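Local coordinates for purine nucleoside phosphorylase (Caulobacter vibrioides, PDB 1XFJ), which probably acts as a purine nucleoside phosphorylase of the YfiH/LACC1 family, splitting nucleosides such as inosine with phosphate and deaminating adenosine to inosine, at residues F63-H77 with P103-A115. Numbering follows the deposited sequence.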
ATOM      1  N   PHE A  63     -13.044   8.392  -7.215  1.00  9.30           N
ATOM      2  CA  PHE A  63     -13.879   7.353  -6.621  1.00  8.31           C
ATOM      3  C   PHE A  63     -15.354   7.727  -6.595  1.00  9.46           C
ATOM      4  O   PHE A  63     -16.202   6.891  -6.276  1.00  8.85           O
ATOM      5  CB  PHE A  63     -13.412   7.060  -5.193  1.00  7.33           C
ATOM      6  CG  PHE A  63     -12.206   6.173  -5.118  1.00  7.51           C
ATOM      7  CD1 PHE A  63     -12.320   4.806  -5.360  1.00  9.08           C
ATOM      8  CD2 PHE A  63     -10.957   6.697  -4.810  1.00  8.08           C
ATOM      9  CE1 PHE A  63     -11.205   3.975  -5.295  1.00  8.87           C
ATOM     10  CE2 PHE A  63      -9.832   5.874  -4.743  1.00  6.76           C
ATOM     11  CZ  PHE A  63      -9.957   4.509  -4.986  1.00  8.35           C
ATOM     12  N   GLY A  64     -15.650   8.983  -6.915  1.00  9.45           N
ATOM     13  CA  GLY A  64     -17.026   9.446  -6.921  1.00 11.12           C
ATOM     14  C   GLY A  64     -17.447  10.027  -5.584  1.00 12.11           C
ATOM     15  O   GLY A  64     -18.633  10.248  -5.339  1.00 12.94           O
ATOM     16  N   GLY A  65     -16.476  10.282  -4.715  1.00 12.38           N
ATOM     17  CA  GLY A  65     -16.791  10.833  -3.412  1.00 15.07           C
ATOM     18  C   GLY A  65     -16.103  12.155  -3.143  1.00 16.10           C
ATOM     19  O   GLY A  65     -15.677  12.846  -4.069  1.00 18.32           O
ATOM     20  N   GLY A  66     -15.995  12.503  -1.865  1.00 17.40           N
ATOM     21  CA  GLY A  66     -15.353  13.745  -1.480  1.00 17.87           C
ATOM     22  C   GLY A  66     -14.219  13.488  -0.506  1.00 18.89           C
ATOM     23  O   GLY A  66     -14.028  12.355  -0.065  1.00 17.39           O
ATOM     24  N   PRO A  67     -13.454  14.525  -0.136  1.00 20.94           N
ATOM     25  CA  PRO A  67     -12.338  14.355   0.798  1.00 21.58           C
ATOM     26  C   PRO A  67     -12.727  13.669   2.106  1.00 22.37           C
ATOM     27  O   PRO A  67     -11.910  12.977   2.710  1.00 23.51           O
ATOM     28  CB  PRO A  67     -11.842  15.785   1.002  1.00 22.84           C
ATOM     29  CG  PRO A  67     -13.083  16.602   0.809  1.00 22.37           C
ATOM     30  CD  PRO A  67     -13.696  15.952  -0.404  1.00 21.16           C
ATOM     31  N   GLU A  68     -13.971  13.859   2.538  1.00 22.20           N
ATOM     32  CA  GLU A  68     -14.444  13.243   3.776  1.00 23.41           C
ATOM     33  C   GLU A  68     -14.480  11.721   3.672  1.00 22.25           C
ATOM     34  O   GLU A  68     -14.195  11.017   4.642  1.00 23.84           O
ATOM     35  CB  GLU A  68     -15.848  13.744   4.131  1.00 24.14           C
ATOM     36  CG  GLU A  68     -15.908  15.177   4.628  1.00 27.56           C
ATOM     37  CD  GLU A  68     -17.283  15.547   5.158  1.00 28.22           C
ATOM     38  OE1 GLU A  68     -18.251  15.541   4.369  1.00 30.42           O
ATOM     39  OE2 GLU A  68     -17.397  15.841   6.367  1.00 30.62           O
ATOM     40  N   ASP A  69     -14.823  11.221   2.491  1.00 20.88           N
ATOM     41  CA  ASP A  69     -14.922   9.785   2.256  1.00 19.21           C
ATOM     42  C   ASP A  69     -13.572   9.070   2.217  1.00 18.03           C
ATOM     43  O   ASP A  69     -13.520   7.845   2.131  1.00 17.79           O
ATOM     44  CB  ASP A  69     -15.673   9.523   0.949  1.00 18.25           C
ATOM     45  CG  ASP A  69     -17.041  10.187   0.919  1.00 20.25           C
ATOM     46  OD1 ASP A  69     -17.834   9.966   1.861  1.00 20.47           O
ATOM     47  OD2 ASP A  69     -17.323  10.925  -0.045  1.00 16.23           O
ATOM     48  N   LEU A  70     -12.484   9.830   2.278  1.00 16.52           N
ATOM     49  CA  LEU A  70     -11.157   9.232   2.240  1.00 14.97           C
ATOM     50  C   LEU A  70     -10.630   8.977   3.648  1.00 15.32           C
ATOM     51  O   LEU A  70     -10.558   9.887   4.475  1.00 13.74           O
ATOM     52  CB  LEU A  70     -10.192  10.135   1.467  1.00 17.51           C
ATOM     53  CG  LEU A  70      -8.823   9.544   1.117  1.00 18.66           C
ATOM     54  CD1 LEU A  70      -8.990   8.214   0.389  1.00 19.95           C
ATOM     55  CD2 LEU A  70      -8.059  10.533   0.247  1.00 19.04           C
ATOM     56  N   ASN A  71     -10.266   7.727   3.909  1.00 11.30           N
ATOM     57  CA  ASN A  71      -9.761   7.320   5.213  1.00 11.09           C
ATOM     58  C   ASN A  71      -8.330   6.793   5.092  1.00 10.00           C
ATOM     59  O   ASN A  71      -8.098   5.707   4.555  1.00 10.04           O
ATOM     60  CB  ASN A  71     -10.665   6.228   5.798  1.00 12.96           C
ATOM     61  CG  ASN A  71     -12.103   6.697   6.016  1.00 14.31           C
ATOM     62  OD1 ASN A  71     -12.482   7.086   7.122  1.00 15.04           O
ATOM     63  ND2 ASN A  71     -12.904   6.662   4.958  1.00 16.86           N
ATOM     64  N   VAL A  72      -7.373   7.570   5.589  1.00  8.71           N
ATOM     65  CA  VAL A  72      -5.968   7.181   5.547  1.00  8.44           C
ATOM     66  C   VAL A  72      -5.356   7.415   6.927  1.00  8.09           C
ATOM     67  O   VAL A  72      -5.592   8.444   7.553  1.00  8.04           O
ATOM     68  CB  VAL A  72      -5.196   7.994   4.490  1.00  7.83           C
ATOM     69  CG1 VAL A  72      -3.750   7.520   4.417  1.00  7.11           C
ATOM     70  CG2 VAL A  72      -5.873   7.846   3.131  1.00  8.33           C
ATOM     71  N   CYS A  73      -4.573   6.451   7.396  1.00  8.28           N
ATOM     72  CA  CYS A  73      -3.950   6.537   8.715  1.00  7.55           C
ATOM     73  C   CYS A  73      -2.659   7.328   8.782  1.00  6.90           C
ATOM     74  O   CYS A  73      -2.091   7.733   7.768  1.00  6.65           O
ATOM     75  CB  CYS A  73      -3.611   5.140   9.241  1.00  9.00           C
ATOM     76  SG  CYS A  73      -4.971   4.018   9.484  1.00  8.11           S
ATOM     77  N   TYR A  74      -2.221   7.530  10.021  1.00  6.86           N
ATOM     78  CA  TYR A  74      -0.947   8.157  10.330  1.00  6.82           C
ATOM     79  C   TYR A  74      -0.198   6.833  10.397  1.00  5.94           C
ATOM     80  O   TYR A  74      -0.238   6.140  11.411  1.00  6.05           O
ATOM     81  CB  TYR A  74      -0.993   8.812  11.713  1.00  8.42           C
ATOM     82  CG  TYR A  74       0.349   9.269  12.256  1.00  9.00           C
ATOM     83  CD1 TYR A  74       1.085  10.268  11.617  1.00 12.31           C
ATOM     84  CD2 TYR A  74       0.863   8.723  13.433  1.00 11.16           C
ATOM     85  CE1 TYR A  74       2.302  10.716  12.143  1.00 12.09           C
ATOM     86  CE2 TYR A  74       2.075   9.159  13.965  1.00 11.92           C
ATOM     87  CZ  TYR A  74       2.789  10.154  13.319  1.00 12.64           C
ATOM     88  OH  TYR A  74       3.985  10.582  13.857  1.00 13.12           O
ATOM     89  N   GLN A  75       0.437   6.459   9.293  1.00  4.97           N
ATOM     90  CA  GLN A  75       1.133   5.182   9.213  1.00  4.41           C
ATOM     91  C   GLN A  75       2.428   5.141  10.016  1.00  4.03           C
ATOM     92  O   GLN A  75       3.270   6.031   9.910  1.00  4.62           O
ATOM     93  CB  GLN A  75       1.376   4.841   7.741  1.00  4.86           C
ATOM     94  CG  GLN A  75       0.127   5.060   6.897  1.00  4.61           C
ATOM     95  CD  GLN A  75       0.271   4.589   5.463  1.00  7.11           C
ATOM     96  OE1 GLN A  75       1.362   4.619   4.887  1.00  9.75           O
ATOM     97  NE2 GLN A  75      -0.841   4.171   4.869  1.00  4.62           N
ATOM     98  N   ILE A  76       2.574   4.089  10.818  1.00  3.54           N
ATOM     99  CA  ILE A  76       3.738   3.925  11.683  1.00  3.84           C
ATOM    100  C   ILE A  76       4.425   2.567  11.529  1.00  3.41           C
ATOM    101  O   ILE A  76       5.150   2.129  12.418  1.00  4.09           O
ATOM    102  CB  ILE A  76       3.326   4.099  13.159  1.00  4.54           C
ATOM    103  CG1 ILE A  76       2.141   3.178  13.467  1.00  5.01           C
ATOM    104  CG2 ILE A  76       2.948   5.546  13.433  1.00  6.12           C
ATOM    105  CD1 ILE A  76       1.665   3.224  14.910  1.00  7.67           C
ATOM    106  N   HIS A  77       4.199   1.916  10.393  1.00  4.40           N
ATOM    107  CA  HIS A  77       4.788   0.609  10.103  1.00  4.12           C
ATOM    108  C   HIS A  77       4.419  -0.472  11.111  1.00  4.25           C
ATOM    109  O   HIS A  77       5.211  -1.372  11.405  1.00  5.43           O
ATOM    110  CB  HIS A  77       6.312   0.725   9.988  1.00  4.95           C
ATOM    111  CG  HIS A  77       6.762   1.435   8.750  1.00  4.51           C
ATOM    112  ND1 HIS A  77       6.868   2.807   8.673  1.00  7.71           N
ATOM    113  CD2 HIS A  77       7.088   0.964   7.524  1.00  3.79           C
ATOM    114  CE1 HIS A  77       7.240   3.150   7.452  1.00  4.63           C
ATOM    115  NE2 HIS A  77       7.379   2.049   6.735  1.00  8.93           N
ATOM    116  N   PRO A 103     -20.493   1.254   2.679  1.00  7.80           N
ATOM    117  CA  PRO A 103     -20.481   1.813   1.323  1.00  9.05           C
ATOM    118  C   PRO A 103     -20.108   3.293   1.382  1.00  8.31           C
ATOM    119  O   PRO A 103     -20.536   4.010   2.287  1.00  8.35           O
ATOM    120  CB  PRO A 103     -21.918   1.598   0.850  1.00  9.16           C
ATOM    121  CG  PRO A 103     -22.319   0.345   1.571  1.00 10.71           C
ATOM    122  CD  PRO A 103     -21.781   0.595   2.961  1.00  9.63           C
ATOM    123  N   GLY A 104     -19.303   3.742   0.427  1.00  8.31           N
ATOM    124  CA  GLY A 104     -18.903   5.138   0.410  1.00  7.97           C
ATOM    125  C   GLY A 104     -17.549   5.395   1.036  1.00  9.63           C
ATOM    126  O   GLY A 104     -16.866   6.357   0.677  1.00  7.84           O
ATOM    127  N   VAL A 105     -17.153   4.545   1.978  1.00  7.30           N
ATOM    128  CA  VAL A 105     -15.863   4.703   2.637  1.00  7.85           C
ATOM    129  C   VAL A 105     -14.733   4.263   1.715  1.00  7.53           C
ATOM    130  O   VAL A 105     -14.771   3.171   1.148  1.00  8.09           O
ATOM    131  CB  VAL A 105     -15.789   3.878   3.941  1.00  8.67           C
ATOM    132  CG1 VAL A 105     -14.366   3.890   4.488  1.00 10.16           C
ATOM    133  CG2 VAL A 105     -16.747   4.455   4.965  1.00  6.31           C
ATOM    134  N   ILE A 106     -13.736   5.124   1.562  1.00  5.61           N
ATOM    135  CA  ILE A 106     -12.591   4.820   0.716  1.00  4.92           C
ATOM    136  C   ILE A 106     -11.421   4.467   1.627  1.00  5.23           C
ATOM    137  O   ILE A 106     -10.898   5.329   2.326  1.00  3.07           O
ATOM    138  CB  ILE A 106     -12.192   6.036  -0.147  1.00  6.78           C
ATOM    139  CG1 ILE A 106     -13.381   6.487  -0.995  1.00  6.21           C
ATOM    140  CG2 ILE A 106     -11.020   5.674  -1.044  1.00  6.07           C
ATOM    141  CD1 ILE A 106     -13.141   7.800  -1.727  1.00  8.00           C
ATOM    142  N   CYS A 107     -11.031   3.196   1.631  1.00  4.94           N
ATOM    143  CA  CYS A 107      -9.914   2.745   2.452  1.00  5.03           C
ATOM    144  C   CYS A 107      -8.624   2.989   1.683  1.00  4.24           C
ATOM    145  O   CYS A 107      -8.457   2.488   0.575  1.00  4.46           O
ATOM    146  CB  CYS A 107     -10.052   1.253   2.765  1.00  6.12           C
ATOM    147  SG  CYS A 107     -11.556   0.814   3.658  1.00  6.41           S
ATOM    148  N   GLY A 108      -7.707   3.753   2.270  1.00  5.31           N
ATOM    149  CA  GLY A 108      -6.468   4.042   1.575  1.00  4.09           C
ATOM    150  C   GLY A 108      -5.199   3.799   2.366  1.00  3.92           C
ATOM    151  O   GLY A 108      -5.202   3.813   3.598  1.00  4.67           O
ATOM    152  N   ALA A 109      -4.117   3.558   1.632  1.00  3.22           N
ATOM    153  CA  ALA A 109      -2.795   3.328   2.204  1.00  4.47           C
ATOM    154  C   ALA A 109      -1.804   4.130   1.365  1.00  3.16           C
ATOM    155  O   ALA A 109      -1.971   4.250   0.149  1.00  4.44           O
ATOM    156  CB  ALA A 109      -2.439   1.841   2.157  1.00  3.85           C
HETATM  157  N   MSE A 110      -0.783   4.679   2.019  1.00  4.15           N
HETATM  158  CA  MSE A 110       0.237   5.479   1.343  1.00  5.06           C
HETATM  159  C   MSE A 110       1.563   4.738   1.269  1.00  4.77           C
HETATM  160  O   MSE A 110       1.898   3.964   2.165  1.00  4.32           O
HETATM  161  CB  MSE A 110       0.491   6.783   2.093  1.00  7.57           C
HETATM  162  CG  MSE A 110      -0.696   7.683   2.277  1.00 11.11           C
HETATM  163 SE   MSE A 110      -0.110   9.232   3.259  1.00 15.03          SE
HETATM  164  CE  MSE A 110       0.036   8.428   5.013  1.00 12.74           C
ATOM    165  N   ALA A 111       2.331   5.005   0.217  1.00  4.50           N
ATOM    166  CA  ALA A 111       3.627   4.362   0.062  1.00  5.73           C
ATOM    167  C   ALA A 111       4.479   5.012  -1.017  1.00  5.07           C
ATOM    168  O   ALA A 111       3.983   5.757  -1.867  1.00  4.69           O
ATOM    169  CB  ALA A 111       3.436   2.883  -0.246  1.00  9.28           C
ATOM    170  N   ALA A 112       5.772   4.718  -0.963  1.00  5.08           N
ATOM    171  CA  ALA A 112       6.745   5.221  -1.921  1.00  4.83           C
ATOM    172  C   ALA A 112       7.912   4.243  -1.854  1.00  4.55           C
ATOM    173  O   ALA A 112       9.040   4.629  -1.563  1.00  3.06           O
ATOM    174  CB  ALA A 112       7.194   6.628  -1.539  1.00  6.38           C
ATOM    175  N   ASP A 113       7.585   2.975  -2.109  1.00  4.08           N
ATOM    176  CA  ASP A 113       8.502   1.828  -2.101  1.00  4.60           C
ATOM    177  C   ASP A 113       7.876   0.677  -1.311  1.00  4.23           C
ATOM    178  O   ASP A 113       7.953  -0.474  -1.721  1.00  3.09           O
ATOM    179  CB  ASP A 113       9.857   2.171  -1.481  1.00  5.38           C
ATOM    180  CG  ASP A 113      10.831   2.757  -2.485  1.00  5.88           C
ATOM    181  OD1 ASP A 113      10.482   2.867  -3.682  1.00  6.26           O
ATOM    182  OD2 ASP A 113      11.959   3.103  -2.071  1.00  5.59           O
ATOM    183  N   CYS A 114       7.262   0.986  -0.175  1.00  4.51           N
ATOM    184  CA  CYS A 114       6.631  -0.059   0.615  1.00  5.61           C
ATOM    185  C   CYS A 114       5.463  -0.615  -0.182  1.00  5.29           C
ATOM    186  O   CYS A 114       4.969   0.033  -1.101  1.00  4.93           O
ATOM    187  CB  CYS A 114       6.187   0.489   1.971  1.00  8.69           C
ATOM    188  SG  CYS A 114       7.620   0.857   3.012  1.00 11.34           S
ATOM    189  N   ALA A 115       5.023  -1.818   0.165  1.00  3.83           N
ATOM    190  CA  ALA A 115       3.953  -2.467  -0.583  1.00  3.65           C
ATOM    191  C   ALA A 115       2.528  -2.216  -0.123  1.00  3.12           C
ATOM    192  O   ALA A 115       2.155  -2.560   1.001  1.00  3.09           O
ATOM    193  CB  ALA A 115       4.211  -3.968  -0.625  1.00  4.61           C
TER
HETATM  194  O   HOH W   1      -3.595   4.162   5.838  1.00  3.41           O
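I106 lies between F63 and L70 and shows how one side chain can tie the residue at a helix end to a sheet while its backbone builds that sheet. Its CG2 methyl sits over one face of the F63 ring, 4.0 Å from the centroid and offset toward the rim, a CH-pi contact. The same CG2 meets L70 CD1 at 3.6 Å. With CG1 set beside the backbone N (chi1 -57°) and the chain then extended, CD1 reaches F63 CB, also at 3.6 Å. The backbone pairs as in a parallel sheet: I106 is gripped at both ends, its N giving a bond to D69 O (2.8 Å) and its O accepting one from N71 N (2.9 Å). G108 N then bonds to N71 O at 3.0 Å.

Beyond G108 the two chains part, and water 1 bridges them, accepting from C73 N and donating to G108 O. There selenomethionine M110 takes over: its CG packs on V72 CG1 at 3.7 Å, and a bend at chi3 (-75°) brings CE to C73 O and to CG of Q75. The Q75 amide lies against the M110 backbone.

Strand 70-72 forms one edge of a mixed sheet, with strand 106-111 joined on its other side to antiparallel strand 253-259. F63, V72 and I106 pack on 253-259, and F63 lies at the C-terminal end of the helix that begins at residue 49, where G64 closes it with a Schellman motif. On the opposite face C107 touches strands 97-100 and 126-132 of the six-stranded sheet, so the pair belongs to the interface between two layered sheets.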